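Local atomic coordinates of 11S globulin (PDB entry 5WXU), a protein that probably serves as a seed storage protein and nutrient reservoir, and also binds the plant hormone auxin (indole-3-acetic acid) in its hexameric assembly. Residues P95-A100 with R198-G203; G114-G119 with G165-A170. All blocks are in the same frame, centred on the assembly; numbering follows the deposited sequence.

Contact 1. Residues P95-A100 with R198-G203; sequences PSYNNA and RRYFLG. With PO4 (phosphate ion), chain N.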
ATOM      1  N   PRO B  95       1.103  28.812  21.155  1.00 18.13           N
ATOM      2  CA  PRO B  95       0.645  27.741  20.308  1.00 17.83           C
ATOM      3  C   PRO B  95      -0.287  28.159  19.180  1.00 17.62           C
ATOM      4  O   PRO B  95      -1.151  29.020  19.337  1.00 15.64           O
ATOM      5  CB  PRO B  95      -0.099  26.854  21.278  1.00 18.14           C
ATOM      6  CG  PRO B  95       0.443  27.208  22.671  1.00 17.85           C
ATOM      7  CD  PRO B  95       0.638  28.636  22.540  1.00 15.56           C
ATOM      8  N   SER B  96      -0.124  27.510  18.029  1.00 17.31           N
ATOM      9  CA  SER B  96      -0.898  27.783  16.851  1.00 16.41           C
ATOM     10  C   SER B  96      -1.012  26.512  15.963  1.00 16.95           C
ATOM     11  O   SER B  96      -0.242  25.550  16.132  1.00 16.73           O
ATOM     12  CB  SER B  96      -0.247  28.877  15.986  1.00 19.29           C
ATOM     13  OG  SER B  96       1.045  28.565  15.367  1.00 18.67           O
ATOM     14  N   TYR B  97      -1.952  26.569  15.057  1.00 16.94           N
ATOM     15  CA  TYR B  97      -2.101  25.564  13.991  1.00 16.22           C
ATOM     16  C   TYR B  97      -2.316  26.276  12.686  1.00 14.79           C
ATOM     17  O   TYR B  97      -2.782  27.419  12.635  1.00 16.71           O
ATOM     18  CB  TYR B  97      -3.136  24.509  14.249  1.00 15.72           C
ATOM     19  CG  TYR B  97      -4.592  24.974  14.388  1.00 15.44           C
ATOM     20  CD1 TYR B  97      -5.034  25.585  15.564  1.00 15.96           C
ATOM     21  CD2 TYR B  97      -5.462  24.891  13.375  1.00 16.74           C
ATOM     22  CE1 TYR B  97      -6.332  26.036  15.677  1.00 17.21           C
ATOM     23  CE2 TYR B  97      -6.742  25.293  13.505  1.00 15.49           C
ATOM     24  CZ  TYR B  97      -7.169  25.883  14.663  1.00 16.54           C
ATOM     25  OH  TYR B  97      -8.491  26.329  14.761  1.00 18.49           O
ATOM     26  N   ASN B  98      -1.963  25.587  11.608  1.00 14.41           N
ATOM     27  CA  ASN B  98      -2.008  26.120  10.286  1.00 15.20           C
ATOM     28  C   ASN B  98      -2.823  25.217   9.388  1.00 16.55           C
ATOM     29  O   ASN B  98      -3.048  24.051   9.705  1.00 17.33           O
ATOM     30  CB  ASN B  98      -0.619  26.251   9.720  1.00 16.74           C
ATOM     31  CG  ASN B  98       0.293  27.013  10.625  1.00 20.09           C
ATOM     32  OD1 ASN B  98       1.277  26.489  11.130  1.00 19.51           O
ATOM     33  ND2 ASN B  98       0.010  28.316  10.802  1.00 19.47           N
ATOM     34  N   ASN B  99      -3.187  25.774   8.259  1.00 18.07           N
ATOM     35  CA  ASN B  99      -3.850  24.981   7.200  1.00 16.40           C
ATOM     36  C   ASN B  99      -2.944  24.224   6.239  1.00 16.10           C
ATOM     37  O   ASN B  99      -3.415  23.519   5.331  1.00 17.50           O
ATOM     38  CB  ASN B  99      -4.796  25.867   6.396  1.00 17.08           C
ATOM     39  CG  ASN B  99      -4.104  26.955   5.643  1.00 16.55           C
ATOM     40  OD1 ASN B  99      -3.278  27.643   6.239  1.00 19.86           O
ATOM     41  ND2 ASN B  99      -4.463  27.187   4.380  1.00 14.24           N
ATOM     42  N   ALA B 100      -1.647  24.380   6.404  1.00 17.08           N
ATOM     43  CA  ALA B 100      -0.668  23.790   5.478  1.00 18.04           C
ATOM     44  C   ALA B 100       0.346  23.153   6.342  1.00 16.92           C
ATOM     45  O   ALA B 100       0.689  23.669   7.406  1.00 17.70           O
ATOM     46  CB  ALA B 100       0.017  24.841   4.606  1.00 18.98           C
ATOM     47  N   ARG B 198      -3.182  30.426   6.793  1.00 18.61           N
ATOM     48  CA  ARG B 198      -3.821  30.786   8.031  1.00 19.12           C
ATOM     49  C   ARG B 198      -2.975  30.434   9.195  1.00 19.35           C
ATOM     50  O   ARG B 198      -2.359  29.336   9.250  1.00 18.23           O
ATOM     51  CB  ARG B 198      -5.160  30.058   8.249  1.00 20.23           C
ATOM     52  CG  ARG B 198      -6.347  30.558   7.477  1.00 21.22           C
ATOM     53  CD  ARG B 198      -6.374  30.125   6.074  1.00 23.18           C
ATOM     54  NE  ARG B 198      -7.664  30.382   5.405  1.00 20.38           N
ATOM     55  CZ  ARG B 198      -7.762  30.379   4.109  1.00 19.52           C
ATOM     56  NH1 ARG B 198      -6.699  30.152   3.372  1.00 19.26           N
ATOM     57  NH2 ARG B 198      -8.911  30.644   3.517  1.00 19.19           N
ATOM     58  N   ARG B 199      -2.882  31.361  10.169  1.00 18.36           N
ATOM     59  CA  ARG B 199      -2.245  31.072  11.442  1.00 21.05           C
ATOM     60  C   ARG B 199      -3.205  31.292  12.562  1.00 20.69           C
ATOM     61  O   ARG B 199      -3.567  32.415  12.854  1.00 20.68           O
ATOM     62  CB  ARG B 199      -0.975  31.921  11.692  1.00 20.91           C
ATOM     63  CG  ARG B 199       0.036  31.856  10.522  1.00 23.84           C
ATOM     64  CD  ARG B 199       1.248  32.759  10.801  1.00 29.74           C
ATOM     65  NE  ARG B 199       1.805  33.325   9.579  1.00 30.99           N
ATOM     66  CZ  ARG B 199       3.063  33.191   9.184  1.00 32.31           C
ATOM     67  NH1 ARG B 199       3.957  32.455   9.874  1.00 31.98           N
ATOM     68  NH2 ARG B 199       3.412  33.782   8.045  1.00 35.39           N
ATOM     69  N   TYR B 200      -3.599  30.195  13.205  1.00 18.38           N
ATOM     70  CA  TYR B 200      -4.636  30.191  14.205  1.00 18.92           C
ATOM     71  C   TYR B 200      -3.953  29.968  15.525  1.00 18.89           C
ATOM     72  O   TYR B 200      -3.491  28.901  15.803  1.00 19.15           O
ATOM     73  CB  TYR B 200      -5.725  29.147  13.899  1.00 21.31           C
ATOM     74  CG  TYR B 200      -6.699  29.586  12.769  1.00 24.58           C
ATOM     75  CD1 TYR B 200      -6.514  30.791  12.034  1.00 30.10           C
ATOM     76  CD2 TYR B 200      -7.801  28.866  12.470  1.00 28.40           C
ATOM     77  CE1 TYR B 200      -7.372  31.156  11.009  1.00 31.49           C
ATOM     78  CE2 TYR B 200      -8.651  29.201  11.416  1.00 31.12           C
ATOM     79  CZ  TYR B 200      -8.474  30.350  10.699  1.00 32.38           C
ATOM     80  OH  TYR B 200      -9.397  30.729   9.695  1.00 29.71           O
ATOM     81  N   PHE B 201      -4.015  30.971  16.416  1.00 17.67           N
ATOM     82  CA  PHE B 201      -3.337  30.961  17.663  1.00 17.46           C
ATOM     83  C   PHE B 201      -4.279  30.720  18.852  1.00 16.30           C
ATOM     84  O   PHE B 201      -5.429  31.170  18.841  1.00 20.37           O
ATOM     85  CB  PHE B 201      -2.579  32.314  17.840  1.00 16.95           C
ATOM     86  CG  PHE B 201      -1.317  32.431  17.077  1.00 16.70           C
ATOM     87  CD1 PHE B 201      -1.336  32.928  15.832  1.00 16.84           C
ATOM     88  CD2 PHE B 201      -0.079  32.013  17.609  1.00 17.99           C
ATOM     89  CE1 PHE B 201      -0.180  33.039  15.098  1.00 19.00           C
ATOM     90  CE2 PHE B 201       1.067  32.078  16.870  1.00 16.76           C
ATOM     91  CZ  PHE B 201       1.012  32.636  15.619  1.00 16.70           C
ATOM     92  N   LEU B 202      -3.829  29.933  19.809  1.00 17.76           N
ATOM     93  CA  LEU B 202      -4.573  29.661  21.079  1.00 18.94           C
ATOM     94  C   LEU B 202      -4.055  30.655  22.118  1.00 20.75           C
ATOM     95  O   LEU B 202      -3.209  30.357  22.943  1.00 19.87           O
ATOM     96  CB  LEU B 202      -4.392  28.267  21.544  1.00 17.83           C
ATOM     97  CG  LEU B 202      -5.155  27.233  20.682  1.00 21.01           C
ATOM     98  CD1 LEU B 202      -4.739  27.125  19.249  1.00 24.55           C
ATOM     99  CD2 LEU B 202      -5.055  25.893  21.390  1.00 21.51           C
ATOM    100  N   GLY B 203      -4.596  31.850  22.032  1.00 22.86           N
ATOM    101  CA  GLY B 203      -4.018  32.975  22.698  1.00 22.46           C
ATOM    102  C   GLY B 203      -3.408  34.011  21.839  1.00 21.14           C
ATOM    103  O   GLY B 203      -3.292  33.929  20.622  1.00 20.17           O
TER
HETATM  104  P   PO4 N 501       3.287  29.329  12.554  1.00 44.29           P
HETATM  105  O1  PO4 N 501       1.751  29.580  12.969  1.00 26.75           O
HETATM  106  O2  PO4 N 501       4.187  28.407  13.361  1.00 45.13           O
HETATM  107  O3  PO4 N 501       3.276  28.458  11.291  1.00 48.11           O
HETATM  108  O4  PO4 N 501       4.043  30.539  12.000  1.00 35.10           O

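Contact 2. Residues G114-G119 with G165-A170; sequences GAVFPG and GIVHWA. With IAC (1H-indol-3-ylacetic acid), chain S; PO4 (phosphate ion), chain N.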
ATOM      1  N   GLY B 114       6.660  21.898  21.242  1.00 15.60           N
ATOM      2  CA  GLY B 114       5.523  21.026  21.514  1.00 18.13           C
ATOM      3  C   GLY B 114       4.730  20.826  20.257  1.00 17.87           C
ATOM      4  O   GLY B 114       4.630  21.727  19.395  1.00 18.55           O
ATOM      5  N   ALA B 115       4.161  19.617  20.127  1.00 16.34           N
ATOM      6  CA  ALA B 115       3.287  19.309  19.022  1.00 18.13           C
ATOM      7  C   ALA B 115       2.211  18.395  19.582  1.00 17.91           C
ATOM      8  O   ALA B 115       2.526  17.436  20.303  1.00 16.84           O
ATOM      9  CB  ALA B 115       4.082  18.618  17.942  1.00 20.14           C
ATOM     10  N   VAL B 116       0.959  18.694  19.293  1.00 17.52           N
ATOM     11  CA  VAL B 116      -0.140  17.969  19.882  1.00 17.72           C
ATOM     12  C   VAL B 116      -0.812  17.055  18.844  1.00 16.74           C
ATOM     13  O   VAL B 116      -1.286  17.558  17.805  1.00 17.14           O
ATOM     14  CB  VAL B 116      -1.192  18.905  20.502  1.00 17.37           C
ATOM     15  CG1 VAL B 116      -2.361  18.086  21.020  1.00 19.71           C
ATOM     16  CG2 VAL B 116      -0.544  19.724  21.625  1.00 18.11           C
ATOM     17  N   PHE B 117      -0.875  15.766  19.208  1.00 16.22           N
ATOM     18  CA  PHE B 117      -1.640  14.769  18.517  1.00 19.09           C
ATOM     19  C   PHE B 117      -2.957  14.462  19.197  1.00 18.05           C
ATOM     20  O   PHE B 117      -2.971  13.826  20.257  1.00 16.51           O
ATOM     21  CB  PHE B 117      -0.789  13.526  18.231  1.00 23.31           C
ATOM     22  CG  PHE B 117       0.290  13.838  17.215  1.00 30.00           C
ATOM     23  CD1 PHE B 117      -0.054  14.028  15.865  1.00 35.65           C
ATOM     24  CD2 PHE B 117       1.550  14.186  17.624  1.00 35.47           C
ATOM     25  CE1 PHE B 117       0.919  14.395  14.926  1.00 42.37           C
ATOM     26  CE2 PHE B 117       2.514  14.556  16.703  1.00 41.51           C
ATOM     27  CZ  PHE B 117       2.209  14.652  15.367  1.00 41.70           C
ATOM     28  N   PRO B 118      -4.056  14.901  18.567  1.00 18.20           N
ATOM     29  CA  PRO B 118      -5.352  14.777  19.230  1.00 21.51           C
ATOM     30  C   PRO B 118      -5.796  13.367  19.385  1.00 19.06           C
ATOM     31  O   PRO B 118      -5.747  12.538  18.411  1.00 19.26           O
ATOM     32  CB  PRO B 118      -6.304  15.577  18.337  1.00 20.77           C
ATOM     33  CG  PRO B 118      -5.594  15.834  17.095  1.00 25.91           C
ATOM     34  CD  PRO B 118      -4.164  15.538  17.234  1.00 20.49           C
ATOM     35  N   GLY B 119      -6.148  13.039  20.638  1.00 19.04           N
ATOM     36  CA  GLY B 119      -6.641  11.704  20.972  1.00 20.93           C
ATOM     37  C   GLY B 119      -5.541  10.774  21.498  1.00 20.72           C
ATOM     38  O   GLY B 119      -5.767   9.568  21.717  1.00 27.35           O
ATOM     39  N   GLY B 165      -3.040  21.475  10.675  1.00 15.11           N
ATOM     40  CA  GLY B 165      -4.063  21.269  11.667  1.00 16.88           C
ATOM     41  C   GLY B 165      -3.580  20.982  13.048  1.00 15.83           C
ATOM     42  O   GLY B 165      -4.399  20.907  13.970  1.00 18.58           O
ATOM     43  N   ILE B 166      -2.289  20.681  13.161  1.00 16.72           N
ATOM     44  CA  ILE B 166      -1.683  20.237  14.392  1.00 16.28           C
ATOM     45  C   ILE B 166      -1.197  21.481  15.191  1.00 15.99           C
ATOM     46  O   ILE B 166      -0.464  22.299  14.682  1.00 16.56           O
ATOM     47  CB  ILE B 166      -0.521  19.309  14.103  1.00 17.03           C
ATOM     48  CG1 ILE B 166      -1.082  18.022  13.454  1.00 19.88           C
ATOM     49  CG2 ILE B 166       0.344  19.045  15.358  1.00 17.90           C
ATOM     50  CD1 ILE B 166      -1.926  17.145  14.357  1.00 23.16           C
ATOM     51  N   VAL B 167      -1.586  21.549  16.461  1.00 15.94           N
ATOM     52  CA  VAL B 167      -1.069  22.607  17.363  1.00 16.57           C
ATOM     53  C   VAL B 167       0.421  22.407  17.673  1.00 17.17           C
ATOM     54  O   VAL B 167       0.827  21.351  18.096  1.00 15.69           O
ATOM     55  CB  VAL B 167      -1.885  22.640  18.648  1.00 16.08           C
ATOM     56  CG1 VAL B 167      -1.301  23.648  19.725  1.00 16.11           C
ATOM     57  CG2 VAL B 167      -3.341  22.982  18.407  1.00 18.61           C
ATOM     58  N   HIS B 168       1.173  23.494  17.585  1.00 15.17           N
ATOM     59  CA  HIS B 168       2.560  23.432  17.937  1.00 18.95           C
ATOM     60  C   HIS B 168       2.964  24.767  18.632  1.00 18.55           C
ATOM     61  O   HIS B 168       2.337  25.763  18.458  1.00 17.64           O
ATOM     62  CB  HIS B 168       3.410  23.200  16.730  1.00 18.65           C
ATOM     63  CG  HIS B 168       3.169  24.200  15.630  1.00 20.59           C
ATOM     64  ND1 HIS B 168       2.125  24.058  14.738  1.00 23.14           N
ATOM     65  CD2 HIS B 168       3.723  25.409  15.374  1.00 22.15           C
ATOM     66  CE1 HIS B 168       2.096  25.117  13.944  1.00 23.02           C
ATOM     67  NE2 HIS B 168       3.060  25.950  14.311  1.00 22.70           N
ATOM     68  N   TRP B 169       4.044  24.702  19.378  1.00 17.79           N
ATOM     69  CA  TRP B 169       4.534  25.858  20.141  1.00 17.63           C
ATOM     70  C   TRP B 169       5.977  25.679  20.361  1.00 18.42           C
ATOM     71  O   TRP B 169       6.502  24.594  20.189  1.00 18.56           O
ATOM     72  CB  TRP B 169       3.800  26.031  21.487  1.00 15.83           C
ATOM     73  CG  TRP B 169       3.872  24.856  22.432  1.00 17.00           C
ATOM     74  CD1 TRP B 169       2.967  23.791  22.510  1.00 16.97           C
ATOM     75  CD2 TRP B 169       4.873  24.550  23.407  1.00 16.18           C
ATOM     76  NE1 TRP B 169       3.352  22.867  23.430  1.00 17.63           N
ATOM     77  CE2 TRP B 169       4.510  23.303  24.023  1.00 17.41           C
ATOM     78  CE3 TRP B 169       6.055  25.191  23.840  1.00 18.23           C
ATOM     79  CZ2 TRP B 169       5.280  22.681  24.968  1.00 18.50           C
ATOM     80  CZ3 TRP B 169       6.753  24.593  24.833  1.00 17.20           C
ATOM     81  CH2 TRP B 169       6.390  23.399  25.418  1.00 18.27           C
ATOM     82  N   ALA B 170       6.669  26.782  20.693  1.00 19.74           N
ATOM     83  CA  ALA B 170       8.120  26.687  20.837  1.00 17.28           C
ATOM     84  C   ALA B 170       8.563  27.653  21.985  1.00 19.62           C
ATOM     85  O   ALA B 170       7.947  28.656  22.224  1.00 23.48           O
ATOM     86  CB  ALA B 170       8.825  27.025  19.556  1.00 17.25           C
TER
HETATM   87  C   IAC S 506      -6.327   8.514  25.709  0.62 24.02           C
HETATM   88  C1  IAC S 506      -6.617   8.844  27.117  0.62 22.87           C
HETATM   89  C2  IAC S 506      -6.963  10.115  27.532  0.62 23.64           C
HETATM   90  C3  IAC S 506      -7.079  11.090  26.572  0.62 25.64           C
HETATM   91  C4  IAC S 506      -6.813  10.797  25.224  0.62 26.12           C
HETATM   92  C5  IAC S 506      -6.444   9.531  24.803  0.62 23.91           C
HETATM   93  C7  IAC S 506      -6.439   7.590  27.825  0.62 23.45           C
HETATM   94  C8  IAC S 506      -6.044   6.651  26.868  0.62 23.13           C
HETATM   95  C17 IAC S 506      -6.605   7.416  29.326  0.62 23.48           C
HETATM   96  C18 IAC S 506      -7.672   6.429  29.755  0.62 24.73           C
HETATM   97  N   IAC S 506      -6.022   7.208  25.623  0.62 21.77           N
HETATM   98  O2  IAC S 506      -7.982   5.496  28.989  0.62 24.38           O
HETATM   99  O3  IAC S 506      -8.085   6.439  30.935  0.62 25.01           O
HETATM  100  P   PO4 N 501       3.287  29.329  12.554  1.00 44.29           P
HETATM  101  O1  PO4 N 501       1.751  29.580  12.969  1.00 26.75           O
HETATM  102  O2  PO4 N 501       4.187  28.407  13.361  1.00 45.13           O
HETATM  103  O3  PO4 N 501       3.276  28.458  11.291  1.00 48.11           O
HETATM  104  O4  PO4 N 501       4.043  30.539  12.000  1.00 35.10           O
HETATM  105  O   HOH W   1      -3.095  19.485  17.591  1.00 18.87           O

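Contact 1. Residues P95-A100 with R198-G203
Y97 and Y200 face each other as an antiparallel hydrogen-bonded pair, each backbone N giving its proton to the other's O at 2.9 Å. Two residues along, past the non-hydrogen-bonded pair S96/F201, L202 N donates to P95 O, so the pairing runs on past the end of strand 198-201; L202 O, by contrast, is buried with no partner in the model. At the other end side-chain amides take over. N98 ND2 gives one proton to R198 O at 3.0 Å, nearly straight (171°), on a carbonyl lone pair and in the plane of its own amide, while N98 OD1 accepts from H184 NE2. N99 OD1 receives R198 N at 2.8 Å, from above its carbonyl plane, while N99 ND2 and R198 NH1 both turn to N196 O; NH1 also forms a salt bridge with D194.

On the face carrying S96, N98, R199 and F201 sits a phosphate, probably from the crystallisation liquor. Its O1 accepts S96 OG at 2.7 Å and N98 ND2 at 3.1 Å, its O4 accepts R199 NH1, and H85 and H168 bind it too. This is the interior of the N-terminal cupin barrel, where a small anion collects donors from several strands; R199 NH2 is held in turn by T83. S96 CB lies over one face of the F201 ring, 3.7 Å from its centroid.

The face of Y97 and Y200 meets the second subunit. The two rings form an offset edge-to-face pair, planes 86° apart, with the Y200 edge toward the Y97 face. With its CG between backbone N and carbonyl carbon (chi1 63°), the Y97 ring folds back over Y200 CB and puts L202 CD1 at its edge. The hydroxyls find partners across the interface: Y97 OH with N391 O and Y200 OH with S370 OG, both of the second subunit.

Contact 2. Residues G114-G119 with G165-A170
G114 pairs with W169 through two antiparallel backbone bonds, G114 N to W169 O at 2.9 Å and W169 N to G114 O at 3.0 Å, and V116 N to V167 O carries the pairing one step further. Beyond that the chains part, and a water bridges the gap, donating to V116 O and accepting from V167 N. The W169 indole lies flat over G114, whose CA is 3.7 Å from the centroid of the five-membered ring; the glycine lets the ring settle directly on the backbone. W169 CG stands between its own backbone N and carbonyl carbon (chi1 58°), which folds the ring back across the neighbouring strand. At the other end I166 bridges two groups: CG2 approaches V116 O at 3.3 Å, while CD1 touches F117 CD1 at 3.9 Å and P118 CD. H168 points to the opposite face of the sheet from W169. Its ring is held at both nitrogens, ND1 donating to I166 O at 3.1 Å and NE2 to phosphate O2 at 2.9 Å. The antiparallel strand pair belongs to the cupin barrel, with H168 at the phosphate inside, and the loop following strand 110-115 leads to G119 in the auxin pocket.

How the contacts relate
The two contacts lie about 10 Å apart, centre to centre, in one curled sheet of the N-terminal cupin domain. Strand 91-98 pairs with 198-201 on one side and with 168-172 on the other, and 168-172 pairs in turn with 110-115, giving the order 198-201, 91-98, 168-172, 110-115. Along the chain 95-100 comes first, then both segments of contact 2, and 198-203 last. Backbone bonds from S96 O to H168 N and from N98 O to G165 N join the contacts directly. Both supply donors to the same phosphate, and both touch the second subunit, so this sheet links the barrel interior to the subunit interface.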